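Local coordinates for protein dehydratase, IlvD/Edd family (Caulobacter crescentus, PDB 5OYN) that catalyses the dehydration of D-xylonate to 2-dehydro-3-deoxy-D-arabinonate, and of D-gluconate with similar efficiency, using a [2Fe-2S] cluster and magnesium, at residues A462-W467 with S511-I516; A431-G436 with I456-G461; D111-Y116 with G580-A585; L520-T525 with A545-R550; G466-A471 with I568-A573. One frame throughout, in Å; residues are numbered along the deposited sequence.

Contact 1: residues A462-W467 with S511-I516; sequences AGPIGW and SPESAI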
# COMPACT_ATOMS: atom_id res chain seq x y z
N ALA A 462 22.26 -35.91 -6.78
CA ALA A 462 21.47 -34.69 -6.89
C ALA A 462 19.97 -34.98 -6.87
O ALA A 462 19.17 -34.18 -7.37
CB ALA A 462 21.85 -33.93 -8.16
N GLY A 463 19.57 -36.10 -6.29
CA GLY A 463 18.17 -36.42 -6.22
C GLY A 463 17.55 -35.94 -4.93
O GLY A 463 18.21 -35.29 -4.10
N PRO A 464 16.27 -36.25 -4.74
CA PRO A 464 15.56 -35.79 -3.53
C PRO A 464 16.28 -36.11 -2.23
O PRO A 464 16.17 -35.34 -1.27
CB PRO A 464 14.22 -36.52 -3.62
CG PRO A 464 14.01 -36.78 -5.09
CD PRO A 464 15.37 -36.87 -5.72
N ILE A 465 17.00 -37.22 -2.17
CA ILE A 465 17.67 -37.62 -0.94
C ILE A 465 19.12 -37.15 -0.93
O ILE A 465 19.62 -36.67 0.10
CB ILE A 465 17.58 -39.15 -0.77
CG1 ILE A 465 16.12 -39.62 -0.84
CG2 ILE A 465 18.22 -39.60 0.54
CD1 ILE A 465 15.27 -39.18 0.33
N GLY A 466 19.80 -37.26 -2.07
CA GLY A 466 21.23 -36.99 -2.09
C GLY A 466 21.58 -35.54 -1.81
O GLY A 466 22.57 -35.26 -1.12
N TRP A 467 20.78 -34.60 -2.33
CA TRP A 467 21.20 -33.20 -2.36
C TRP A 467 21.11 -32.49 -1.00
O TRP A 467 22.09 -31.86 -0.58
CB TRP A 467 20.40 -32.45 -3.42
CG TRP A 467 21.05 -31.16 -3.83
CD1 TRP A 467 20.67 -29.90 -3.46
CD2 TRP A 467 22.19 -31.00 -4.67
NE1 TRP A 467 21.51 -28.97 -4.02
CE2 TRP A 467 22.45 -29.62 -4.77
CE3 TRP A 467 23.02 -31.89 -5.35
CZ2 TRP A 467 23.50 -29.11 -5.53
CZ3 TRP A 467 24.07 -31.38 -6.11
CH2 TRP A 467 24.30 -30.00 -6.19
N SER A 511 15.28 -42.21 -11.54
CA SER A 511 14.81 -42.87 -10.34
C SER A 511 14.99 -44.38 -10.46
O SER A 511 14.75 -44.94 -11.54
CB SER A 511 13.34 -42.54 -10.06
OG SER A 511 13.07 -41.18 -10.34
N PRO A 512 15.43 -45.06 -9.39
CA PRO A 512 15.78 -44.40 -8.13
C PRO A 512 17.17 -43.78 -8.18
O PRO A 512 18.04 -44.27 -8.90
CB PRO A 512 15.72 -45.54 -7.10
CG PRO A 512 15.73 -46.85 -7.91
CD PRO A 512 15.73 -46.51 -9.37
N GLU A 513 17.35 -42.70 -7.43
CA GLU A 513 18.60 -41.95 -7.49
C GLU A 513 19.75 -42.78 -6.93
O GLU A 513 19.56 -43.78 -6.23
CB GLU A 513 18.48 -40.65 -6.70
CG GLU A 513 18.26 -40.89 -5.23
CD GLU A 513 18.07 -39.63 -4.44
OE1 GLU A 513 19.07 -38.88 -4.28
OE2 GLU A 513 16.93 -39.39 -3.97
N SER A 514 20.97 -42.34 -7.25
CA SER A 514 22.17 -42.96 -6.71
C SER A 514 22.08 -43.17 -5.20
O SER A 514 22.27 -44.28 -4.71
CB SER A 514 23.39 -42.11 -7.08
OG SER A 514 24.45 -42.28 -6.15
N ALA A 515 21.76 -42.11 -4.46
CA ALA A 515 21.93 -42.13 -3.01
C ALA A 515 21.03 -43.14 -2.29
O ALA A 515 21.19 -43.32 -1.08
CB ALA A 515 21.68 -40.74 -2.44
N ILE A 516 20.07 -43.77 -2.98
CA ILE A 516 19.34 -44.86 -2.33
C ILE A 516 19.60 -46.16 -3.08
O ILE A 516 18.78 -47.08 -3.07
CB ILE A 516 17.84 -44.55 -2.21
CG1 ILE A 516 17.17 -44.40 -3.57
CG2 ILE A 516 17.62 -43.33 -1.35
CD1 ILE A 516 15.69 -44.77 -3.53

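Contact 2: residues A431-G436 with I456-G461; sequences AIVFDG and ILVIRG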
# COMPACT_ATOMS: atom_id res chain seq x y z
N ALA A 431 31.22 -42.81 -20.15
CA ALA A 431 30.72 -42.05 -19.01
C ALA A 431 31.84 -41.25 -18.34
O ALA A 431 32.93 -41.76 -18.10
CB ALA A 431 30.07 -43.00 -18.00
N ILE A 432 31.55 -39.98 -18.05
CA ILE A 432 32.38 -39.14 -17.19
C ILE A 432 31.51 -38.77 -15.99
O ILE A 432 30.62 -37.92 -16.10
CB ILE A 432 32.88 -37.88 -17.91
CG1 ILE A 432 33.35 -38.23 -19.33
CG2 ILE A 432 33.98 -37.20 -17.09
CD1 ILE A 432 34.73 -38.86 -19.39
N VAL A 433 31.76 -39.42 -14.85
CA VAL A 433 30.87 -39.36 -13.69
C VAL A 433 31.38 -38.33 -12.70
O VAL A 433 32.58 -38.24 -12.41
CB VAL A 433 30.75 -40.74 -13.04
CG1 VAL A 433 29.79 -40.70 -11.84
CG2 VAL A 433 30.29 -41.75 -14.06
N PHE A 434 30.45 -37.54 -12.15
CA PHE A 434 30.74 -36.53 -11.15
C PHE A 434 29.82 -36.71 -9.96
O PHE A 434 28.64 -37.04 -10.12
CB PHE A 434 30.58 -35.13 -11.71
CG PHE A 434 31.40 -34.87 -12.92
CD1 PHE A 434 32.76 -34.60 -12.81
CD2 PHE A 434 30.83 -34.90 -14.17
CE1 PHE A 434 33.54 -34.36 -13.93
CE2 PHE A 434 31.59 -34.66 -15.30
CZ PHE A 434 32.95 -34.38 -15.18
N ASP A 435 30.34 -36.48 -8.76
CA ASP A 435 29.56 -36.65 -7.55
C ASP A 435 29.14 -35.27 -7.05
O ASP A 435 29.75 -34.67 -6.16
CB ASP A 435 30.34 -37.44 -6.51
CG ASP A 435 30.18 -38.95 -6.68
OD1 ASP A 435 29.15 -39.50 -6.20
OD2 ASP A 435 31.06 -39.57 -7.31
N GLY A 436 28.07 -34.76 -7.66
CA GLY A 436 27.54 -33.46 -7.31
C GLY A 436 28.04 -32.37 -8.23
O GLY A 436 28.85 -32.58 -9.14
N ILE A 456 29.81 -38.99 -22.34
CA ILE A 456 28.51 -38.58 -21.81
C ILE A 456 28.72 -38.15 -20.36
O ILE A 456 29.21 -38.93 -19.53
CB ILE A 456 27.45 -39.70 -21.92
CG1 ILE A 456 26.19 -39.32 -21.13
CG2 ILE A 456 28.01 -41.05 -21.45
CD1 ILE A 456 25.00 -40.15 -21.49
N LEU A 457 28.36 -36.90 -20.05
CA LEU A 457 28.60 -36.36 -18.72
C LEU A 457 27.49 -36.79 -17.76
O LEU A 457 26.30 -36.64 -18.06
CB LEU A 457 28.72 -34.84 -18.77
CG LEU A 457 29.72 -34.38 -19.85
CD1 LEU A 457 29.57 -32.88 -20.12
CD2 LEU A 457 31.16 -34.73 -19.49
N VAL A 458 27.89 -37.35 -16.63
CA VAL A 458 26.98 -37.98 -15.70
C VAL A 458 27.19 -37.34 -14.34
O VAL A 458 28.34 -37.12 -13.92
CB VAL A 458 27.19 -39.52 -15.63
CG1 VAL A 458 26.33 -40.14 -14.53
CG2 VAL A 458 26.87 -40.16 -16.96
N ILE A 459 26.10 -37.03 -13.65
CA ILE A 459 26.14 -36.44 -12.33
C ILE A 459 25.21 -37.24 -11.43
O ILE A 459 24.13 -37.65 -11.86
CB ILE A 459 25.75 -34.94 -12.37
CG1 ILE A 459 25.85 -34.32 -10.97
CG2 ILE A 459 24.36 -34.75 -12.96
CD1 ILE A 459 26.14 -32.83 -11.00
N ARG A 460 25.65 -37.48 -10.19
CA ARG A 460 24.88 -38.29 -9.25
C ARG A 460 24.93 -37.66 -7.87
O ARG A 460 25.82 -36.86 -7.56
CB ARG A 460 25.39 -39.74 -9.19
CG ARG A 460 26.85 -39.86 -8.76
CD ARG A 460 27.13 -41.13 -7.94
NE ARG A 460 28.57 -41.39 -7.88
CZ ARG A 460 29.19 -42.33 -8.58
NH1 ARG A 460 28.51 -43.12 -9.39
NH2 ARG A 460 30.51 -42.47 -8.48
N GLY A 461 23.98 -38.05 -7.03
CA GLY A 461 23.81 -37.47 -5.72
C GLY A 461 22.96 -36.23 -5.68
O GLY A 461 22.93 -35.54 -4.65

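Contact 3: residues D111-Y116 with G580-A585; sequences DRNLSY and GVLEFA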
# COMPACT_ATOMS: atom_id res chain seq x y z
N ASP A 111 11.20 -26.75 -0.85
CA ASP A 111 10.18 -25.89 -0.26
C ASP A 111 8.77 -26.23 -0.71
O ASP A 111 7.82 -25.89 -0.01
CB ASP A 111 10.50 -24.43 -0.58
CG ASP A 111 11.62 -23.89 0.29
OD1 ASP A 111 11.73 -24.37 1.44
OD2 ASP A 111 12.38 -23.00 -0.16
N ARG A 112 8.62 -26.90 -1.86
CA ARG A 112 7.28 -27.16 -2.37
C ARG A 112 6.46 -27.95 -1.36
O ARG A 112 5.30 -27.62 -1.10
CB ARG A 112 7.36 -27.89 -3.69
CG ARG A 112 6.02 -28.02 -4.37
CD ARG A 112 6.05 -29.14 -5.39
NE ARG A 112 5.82 -30.42 -4.74
CZ ARG A 112 6.17 -31.59 -5.25
NH1 ARG A 112 6.77 -31.66 -6.42
NH2 ARG A 112 5.91 -32.70 -4.57
N ASN A 113 7.06 -28.97 -0.76
CA ASN A 113 6.32 -29.79 0.19
C ASN A 113 6.10 -29.04 1.50
O ASN A 113 5.03 -29.14 2.10
CB ASN A 113 7.05 -31.12 0.40
CG ASN A 113 6.90 -32.08 -0.80
OD1 ASN A 113 5.94 -32.00 -1.56
ND2 ASN A 113 7.87 -32.97 -0.96
N LEU A 114 7.11 -28.27 1.94
CA LEU A 114 6.97 -27.47 3.15
C LEU A 114 5.88 -26.42 3.00
O LEU A 114 5.08 -26.19 3.92
CB LEU A 114 8.30 -26.82 3.51
CG LEU A 114 8.32 -25.87 4.71
CD1 LEU A 114 7.76 -26.50 5.96
CD2 LEU A 114 9.74 -25.36 4.96
N SER A 115 5.82 -25.75 1.85
CA SER A 115 4.74 -24.81 1.61
C SER A 115 3.40 -25.54 1.55
O SER A 115 2.39 -25.06 2.08
CB SER A 115 5.02 -24.04 0.31
OG SER A 115 4.00 -23.12 -0.00
N TYR A 116 3.38 -26.73 0.94
CA TYR A 116 2.18 -27.55 0.88
C TYR A 116 1.60 -27.78 2.28
O TYR A 116 0.41 -27.54 2.51
CB TYR A 116 2.51 -28.89 0.21
CG TYR A 116 1.49 -29.98 0.49
CD1 TYR A 116 0.29 -30.03 -0.22
CD2 TYR A 116 1.73 -30.96 1.45
CE1 TYR A 116 -0.65 -31.02 0.04
CE2 TYR A 116 0.79 -31.95 1.72
CZ TYR A 116 -0.40 -31.97 1.01
OH TYR A 116 -1.33 -32.95 1.26
N GLY A 580 8.44 -36.75 -6.02
CA GLY A 580 9.10 -36.30 -4.81
C GLY A 580 8.15 -35.75 -3.76
O GLY A 580 8.33 -34.63 -3.26
N VAL A 581 7.10 -36.53 -3.47
CA VAL A 581 6.06 -36.11 -2.55
C VAL A 581 6.39 -36.62 -1.15
O VAL A 581 7.18 -37.55 -0.97
CB VAL A 581 4.67 -36.62 -2.99
CG1 VAL A 581 4.43 -36.31 -4.45
CG2 VAL A 581 4.56 -38.11 -2.73
N LEU A 582 5.79 -35.97 -0.15
CA LEU A 582 5.74 -36.53 1.20
C LEU A 582 4.85 -37.76 1.14
O LEU A 582 3.62 -37.65 1.06
CB LEU A 582 5.21 -35.51 2.19
CG LEU A 582 6.15 -34.32 2.39
CD1 LEU A 582 5.66 -33.42 3.53
CD2 LEU A 582 7.56 -34.83 2.64
N GLU A 583 5.47 -38.95 1.16
CA GLU A 583 4.76 -40.18 0.83
C GLU A 583 3.63 -40.46 1.82
O GLU A 583 2.55 -40.91 1.43
CB GLU A 583 5.76 -41.34 0.78
CG GLU A 583 5.17 -42.62 0.24
CD GLU A 583 5.16 -42.67 -1.28
OE1 GLU A 583 6.24 -42.81 -1.88
OE2 GLU A 583 4.06 -42.58 -1.87
N PHE A 584 3.85 -40.17 3.11
CA PHE A 584 2.77 -40.33 4.08
C PHE A 584 1.58 -39.43 3.76
O PHE A 584 0.45 -39.74 4.15
CB PHE A 584 3.29 -40.03 5.48
CG PHE A 584 3.33 -38.56 5.80
CD1 PHE A 584 4.48 -37.83 5.57
CD2 PHE A 584 2.22 -37.92 6.33
CE1 PHE A 584 4.53 -36.48 5.86
CE2 PHE A 584 2.26 -36.56 6.62
CZ PHE A 584 3.42 -35.84 6.38
N ALA A 585 1.81 -38.30 3.08
CA ALA A 585 0.80 -37.26 2.99
C ALA A 585 -0.26 -37.55 1.94
O ALA A 585 -1.39 -37.05 2.05
CB ALA A 585 1.45 -35.91 2.71

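Contact 4: residues L520-T525 with A545-R550; sequences LSWLRT and ATIAAR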
# COMPACT_ATOMS: atom_id res chain seq x y z
N LEU A 520 22.83 -45.72 -10.79
CA LEU A 520 23.93 -44.76 -10.89
C LEU A 520 24.90 -44.85 -9.72
O LEU A 520 25.96 -44.23 -9.78
CB LEU A 520 23.37 -43.34 -11.01
CG LEU A 520 22.82 -42.97 -12.40
CD1 LEU A 520 22.23 -41.58 -12.41
CD2 LEU A 520 23.90 -43.11 -13.48
N SER A 521 24.58 -45.61 -8.67
CA SER A 521 25.50 -45.71 -7.54
C SER A 521 26.75 -46.50 -7.89
O SER A 521 27.81 -46.26 -7.30
CB SER A 521 24.81 -46.34 -6.32
OG SER A 521 23.87 -47.32 -6.69
N TRP A 522 26.67 -47.43 -8.85
CA TRP A 522 27.82 -48.26 -9.18
C TRP A 522 28.50 -47.89 -10.48
O TRP A 522 29.57 -48.45 -10.78
CB TRP A 522 27.42 -49.75 -9.22
CG TRP A 522 26.19 -50.14 -10.02
CD1 TRP A 522 24.95 -50.49 -9.52
CD2 TRP A 522 26.09 -50.28 -11.44
NE1 TRP A 522 24.10 -50.82 -10.55
CE2 TRP A 522 24.77 -50.69 -11.74
CE3 TRP A 522 26.99 -50.08 -12.50
CZ2 TRP A 522 24.33 -50.91 -13.05
CZ3 TRP A 522 26.55 -50.30 -13.80
CH2 TRP A 522 25.23 -50.71 -14.06
N LEU A 523 27.95 -46.97 -11.26
CA LEU A 523 28.59 -46.57 -12.50
C LEU A 523 29.92 -45.87 -12.21
O LEU A 523 30.09 -45.21 -11.18
CB LEU A 523 27.66 -45.66 -13.31
CG LEU A 523 28.17 -44.95 -14.57
CD1 LEU A 523 27.93 -45.78 -15.82
CD2 LEU A 523 27.44 -43.64 -14.69
N ARG A 524 30.88 -46.05 -13.11
CA ARG A 524 32.20 -45.48 -12.93
C ARG A 524 32.68 -44.89 -14.24
O ARG A 524 32.32 -45.38 -15.32
CB ARG A 524 33.21 -46.52 -12.42
CG ARG A 524 32.72 -47.35 -11.24
CD ARG A 524 32.87 -46.61 -9.93
NE ARG A 524 32.47 -47.42 -8.77
CZ ARG A 524 31.34 -47.24 -8.09
NH1 ARG A 524 30.49 -46.29 -8.46
NH2 ARG A 524 31.05 -48.02 -7.05
N THR A 525 33.48 -43.83 -14.14
CA THR A 525 34.02 -43.17 -15.33
C THR A 525 34.73 -44.20 -16.21
O THR A 525 35.32 -45.16 -15.72
CB THR A 525 34.98 -42.05 -14.89
OG1 THR A 525 34.27 -41.13 -14.05
CG2 THR A 525 35.52 -41.30 -16.08
N ALA A 545 28.58 -59.55 -13.09
CA ALA A 545 29.55 -59.88 -12.05
C ALA A 545 30.27 -58.63 -11.55
O ALA A 545 30.35 -58.40 -10.34
CB ALA A 545 30.56 -60.91 -12.60
N THR A 546 30.79 -57.81 -12.47
CA THR A 546 31.41 -56.55 -12.07
C THR A 546 30.43 -55.66 -11.32
O THR A 546 30.84 -54.91 -10.42
CB THR A 546 31.96 -55.80 -13.29
OG1 THR A 546 32.64 -56.72 -14.16
CG2 THR A 546 32.93 -54.73 -12.84
N ILE A 547 29.14 -55.73 -11.66
CA ILE A 547 28.15 -54.86 -11.04
C ILE A 547 28.14 -55.06 -9.53
O ILE A 547 28.28 -54.10 -8.76
CB ILE A 547 26.76 -55.09 -11.66
CG1 ILE A 547 26.67 -54.41 -13.04
CG2 ILE A 547 25.67 -54.54 -10.76
CD1 ILE A 547 25.28 -54.49 -13.67
N ALA A 548 27.99 -56.31 -9.08
CA ALA A 548 27.88 -56.57 -7.64
C ALA A 548 29.20 -56.37 -6.91
O ALA A 548 29.19 -56.15 -5.69
CB ALA A 548 27.34 -57.98 -7.39
N ALA A 549 30.33 -56.44 -7.62
CA ALA A 549 31.61 -56.10 -7.01
C ALA A 549 31.66 -54.63 -6.63
O ALA A 549 32.13 -54.28 -5.53
CB ALA A 549 32.75 -56.45 -7.97
N ARG A 550 31.18 -53.76 -7.51
CA ARG A 550 31.09 -52.34 -7.18
C ARG A 550 30.06 -52.11 -6.07
O ARG A 550 30.32 -51.34 -5.13
CB ARG A 550 30.73 -51.53 -8.43
CG ARG A 550 31.43 -51.97 -9.70
CD ARG A 550 32.13 -50.81 -10.38
NE ARG A 550 32.46 -51.07 -11.78
CZ ARG A 550 31.87 -50.46 -12.81
NH1 ARG A 550 30.90 -49.57 -12.61
NH2 ARG A 550 32.24 -50.75 -14.06

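Contact 5: residues G466-A471 with I568-A573; sequences GWPGSA and IYRAHA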
# COMPACT_ATOMS: atom_id res chain seq x y z
N GLY A 466 19.80 -37.26 -2.07
CA GLY A 466 21.23 -36.99 -2.09
C GLY A 466 21.58 -35.54 -1.81
O GLY A 466 22.57 -35.26 -1.12
N TRP A 467 20.78 -34.60 -2.33
CA TRP A 467 21.20 -33.20 -2.36
C TRP A 467 21.11 -32.49 -1.00
O TRP A 467 22.09 -31.86 -0.58
CB TRP A 467 20.40 -32.45 -3.42
CG TRP A 467 21.05 -31.16 -3.83
CD1 TRP A 467 20.67 -29.90 -3.46
CD2 TRP A 467 22.19 -31.00 -4.67
NE1 TRP A 467 21.51 -28.97 -4.02
CE2 TRP A 467 22.45 -29.62 -4.77
CE3 TRP A 467 23.02 -31.89 -5.35
CZ2 TRP A 467 23.50 -29.11 -5.53
CZ3 TRP A 467 24.07 -31.38 -6.11
CH2 TRP A 467 24.30 -30.00 -6.19
N PRO A 468 19.97 -32.53 -0.28
CA PRO A 468 18.63 -33.11 -0.50
C PRO A 468 17.71 -32.18 -1.25
O PRO A 468 18.07 -31.03 -1.44
CB PRO A 468 18.11 -33.33 0.91
CG PRO A 468 18.76 -32.25 1.72
CD PRO A 468 20.08 -31.92 1.06
N GLY A 469 16.54 -32.68 -1.65
CA GLY A 469 15.70 -32.00 -2.63
C GLY A 469 16.42 -32.01 -3.95
O GLY A 469 17.58 -31.62 -4.01
N SER A 470 15.80 -32.50 -5.02
CA SER A 470 16.54 -32.63 -6.27
C SER A 470 17.02 -31.25 -6.74
O SER A 470 16.42 -30.23 -6.42
CB SER A 470 15.67 -33.29 -7.32
OG SER A 470 14.32 -32.88 -7.16
N ALA A 471 18.13 -31.24 -7.49
CA ALA A 471 18.78 -30.00 -7.88
C ALA A 471 18.90 -29.87 -9.39
O ALA A 471 19.07 -30.87 -10.11
CB ALA A 471 20.16 -29.88 -7.25
N ILE A 568 13.34 -34.00 8.05
CA ILE A 568 11.99 -34.44 7.70
C ILE A 568 11.91 -34.79 6.23
O ILE A 568 11.38 -35.84 5.86
CB ILE A 568 10.95 -33.37 8.06
CG1 ILE A 568 10.83 -33.22 9.57
CG2 ILE A 568 9.61 -33.71 7.41
CD1 ILE A 568 10.53 -31.80 9.99
N TYR A 569 12.43 -33.91 5.36
CA TYR A 569 12.32 -34.15 3.93
C TYR A 569 13.00 -35.46 3.53
O TYR A 569 12.41 -36.30 2.85
CB TYR A 569 12.92 -32.98 3.14
CG TYR A 569 12.74 -33.10 1.64
CD1 TYR A 569 11.61 -32.59 1.02
CD2 TYR A 569 13.71 -33.70 0.84
CE1 TYR A 569 11.43 -32.69 -0.36
CE2 TYR A 569 13.55 -33.82 -0.54
CZ TYR A 569 12.40 -33.31 -1.14
OH TYR A 569 12.22 -33.40 -2.51
N ARG A 570 14.25 -35.64 3.97
CA ARG A 570 14.96 -36.87 3.66
C ARG A 570 14.22 -38.09 4.20
O ARG A 570 14.30 -39.18 3.61
CB ARG A 570 16.38 -36.80 4.21
CG ARG A 570 17.38 -36.36 3.16
CD ARG A 570 18.75 -36.14 3.76
NE ARG A 570 19.77 -36.09 2.71
CZ ARG A 570 21.04 -35.75 2.93
NH1 ARG A 570 21.44 -35.43 4.16
NH2 ARG A 570 21.90 -35.73 1.92
N ALA A 571 13.44 -37.92 5.27
CA ALA A 571 12.73 -39.06 5.85
C ALA A 571 11.52 -39.47 5.01
O ALA A 571 11.32 -40.66 4.76
CB ALA A 571 12.31 -38.73 7.28
N HIS A 572 10.70 -38.51 4.57
CA HIS A 572 9.41 -38.84 3.96
C HIS A 572 9.31 -38.57 2.46
O HIS A 572 8.28 -38.91 1.85
CB HIS A 572 8.29 -38.08 4.68
CG HIS A 572 8.25 -38.31 6.16
ND1 HIS A 572 7.38 -39.20 6.75
CD2 HIS A 572 8.96 -37.75 7.17
CE1 HIS A 572 7.56 -39.18 8.06
NE2 HIS A 572 8.51 -38.31 8.34
N ALA A 573 10.32 -37.98 1.83
CA ALA A 573 10.23 -37.66 0.41
C ALA A 573 10.40 -38.90 -0.46
O ALA A 573 11.33 -39.69 -0.26
CB ALA A 573 11.28 -36.61 0.03

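Contact 1: residues A462-W467 with S511-I516
Gly463 lies against Glu513 and Gly466 against Ala515, with CA to CA distances of 5.7 Å between Gly463 and Glu513 and 5.3 Å between Gly466 and Ala515. Two loops meet here, one after strand 455-460 and one after strand 507-511, in the C-terminal region of this IlvD/Edd dehydratase. Residues 464-467 wind like a helix, closed by a bond from Trp467 N to Gly463 O. The motif is a carboxylate bridging successive backbone N-H groups. Glu513 OE2 accepts from Ile465 N at 2.8 Å through its syn lone pair. Glu513 OE1 takes Gly466 N, also at 2.8 Å and on the syn side, but 25° out of the carboxylate plane. CG of Glu513 sits between its backbone N and carbonyl carbon (chi1 64°), and from there the extended chain carries the carboxylate into the turn. A second grip on OE2 comes from Gln575 NE2. With a leucine in place of Glu513, the amides of Ile465 and Gly466 would probably lose their acceptor, and the turn one of its ties to the second loop. Gly463 leaves room for the acid, Glu513 OE1 lying 3.3 Å from Gly463 CA, and Ala515 CB rests 3.8 Å from Gly466 CA. Beyond the carboxylate the two isoleucines cross at about a right angle, Ile465 CG1 lying 4.0 Å from Ile516 CG2.

Contact 2: residues A431-G436 with I456-G461
Asp435 and Arg460 form a side-on salt bridge at the C-terminal ends of two parallel strands, which belong to the beta-alpha-beta unit of strand 426-435, helix 436-443 and strand 455-460. Arg460 NE donates to Asp435 OD1 at 2.6 Å, with the oxygen in the guanidinium plane. The second bond runs from Arg460 NH2 to the syn lone pair of Asp435 OD2 at 3.2 Å, and the two flat groups are turned 47° from each other. A chi1 of 60° and a further bend at chi2 bring the Arg460 chain across toward the aspartate. NH1 is held by the carbonyls of Leu520 and Leu523, while Val433 CG1 lies over one guanidinium face, 3.7 Å from Arg460 NH1. A methionine in place of Arg460 would probably leave the Asp435 carboxylate without its countercharge and those two loop carbonyls without their shared donor.

Between the strands run the bonds of a parallel ladder: Ile432 N to Ile456 O, Val458 N to Ile432 O at 2.8 Å, Phe434 N to Val458 O, and Arg460 N to Phe434 O at 3.0 Å. On the face bearing the salt bridge, Val433 CG2 packs beside Val458 CB at 4.1 Å, both side chains pointing the same way. Ile432 and Leu457 form a similar pair on the other face, with Leu457 CD2 3.9 Å from Ile432 CB. That same methyl, Leu457 CD2, meets the edge of the Phe434 ring, 4.2 Å from Phe434 CE2.

Contact 3: residues D111-Y116 with G580-A585
Helix 109-125, from the N-terminal family region, meets the start of the short helix 583-586 near the end of the chain in a buried junction, centred on Asn113 and the turn Gly580-Leu582. Asn113 ND2 donates to Gly580 O at 2.9 Å, close to straight at 161°, and the bond lies in the carbonyl plane. The other end of the amide is held too: OD1 of Asn113 accepts from Arg112 NH2 at 3.1 Å. With one bond at each end, the rotation of the amide is fixed. CG of Asn113 lies beside its backbone N (chi1 -74°), which turns the group toward the turn and lets CB slide past Leu582, 3.9 Å from Leu582 CG. Gly580 has positive phi, which favours a glycine where the chain makes this bend. Arg112 also gives NH2 to Gly579 O and NH1 to His292 ND1, and its side chain lies about 10 Å from the bound magnesium. One turn along the helix, Tyr116 CE2 touches Ala585 CB at 4.1 Å; Pro564 of the second subunit packs on both residues, and the Tyr116 hydroxyl is hydrogen-bonded with Thr150 OG1. Helix 141-151 packs against Arg112, Asn113 and Tyr116 through Met146, helix 289-299 touches Val581 and Ala585, and helix 564-572 lies on Asn113 and Leu582.

Contact 4: residues L520-T525 with A545-R550
Ile547 lies over one face of the Trp522 indole, and Arg550 reaches the edge of the same ring. The isoleucine makes a CH-pi contact: its CG1 stands 4.0 Å from the centroid of the Trp522 six-membered ring, only 8° off the normal. Beside it, Ile547 CD1 comes within 3.8 Å of Trp522 CZ2, and CG2 lies over the pyrrole side near NE1. With chi1 at 49°, the indole is tucked back over its own backbone and stands against the helix.

The Arg550 guanidinium, at 60° to the indole, has the Trp522 carbonyl oxygen at its edge. NH1 of Arg550 donates to Trp522 O with the acceptor in the guanidinium plane; the modelled length is short and doubtful. One face of this guanidinium is covered by the aliphatic part of Arg524, through CB and CG. Arg524 slides past in the opposite direction, and its own guanidinium has Trp522 O over one face and Ser521 O at the edge. Arg524 NH1 is bonded to Ser521 O at 2.9 Å and to Leu523 O at 3.0 Å, curling the side chain back onto its own loop. The two positive groups come near without touching, Arg524 NE being 4.7 Å from Arg550 NH1. Asp527 probably eases this proximity: its OD1 forms a salt bridge with Arg550 NH1 and accepts the backbone N-H of Arg524.

The arrangement is structural packing beside the mixed sheet: helix 544-551, which follows antiparallel strands 528-532 and 537-540, folds back onto the loop leading into them, whose Leu523 packs on strands 426-435 and 455-460.

Contact 5: residues G466-A471 with I568-A573
Pro468 and Gly469 pack against Tyr569 and Arg570 of helix 564-572, a loop-on-helix contact in which the loop turns through a cis peptide bond before Pro468. The proline ring crosses the extended arginine chain at about a right angle, with Pro468 CB 3.7 Å from Arg570 NE and CG over one face of the guanidinium. At the guanidinium edge, Gly466 O takes a weak bond from Arg570 NH2 at 3.1 Å. Gly469 meets the Tyr569 ring obliquely, Tyr569 CE2 lying 3.4 Å from Gly469 N; the positive phi of Gly469 by itself favours glycine.

Further bonds position the arginine. Its NE donates to Ile465 O, NH2 also reaches Pro559 O, and NH1 is bonded to Thr561 OG1. On the loop side, Ser470 O is bonded to Thr107 OG1, and the Ser470 side chain lies about 10 Å from the bound magnesium. Trp467 faces the second subunit, where Arg597 of that chain makes a cation-pi contact with it. Tyr569 has CG anti to its backbone N (chi1 -175°), directing the ring at the loop and toward Leu110 and Asn113, while Ala573 CB sits 3.6 Å above the plane of the Tyr569 ring, over its centre.

How the contacts relate
From the N terminus, the chain first passes 111-116, the opening of contact 3, whose loop closes only at 580-585 and contains all the others. Contact 2 closes first, pairing 431-436 with 456-461 across one beta-alpha-beta unit. Directly afterwards 462-471 opens both contact 1, closed by 511-516, and contact 5, closed by 568-573; the two share Gly466 and Trp467. Contact 4 follows contact 1 in series and is nested within the loop of contact 5. Arg460 joins contact 2 to contact 4, and Arg570 joins contact 5 to contact 1. Glu583 N, near His572 O, links contacts 3 and 5, so a continuous run leads from the mixed sheet to helix 109-125.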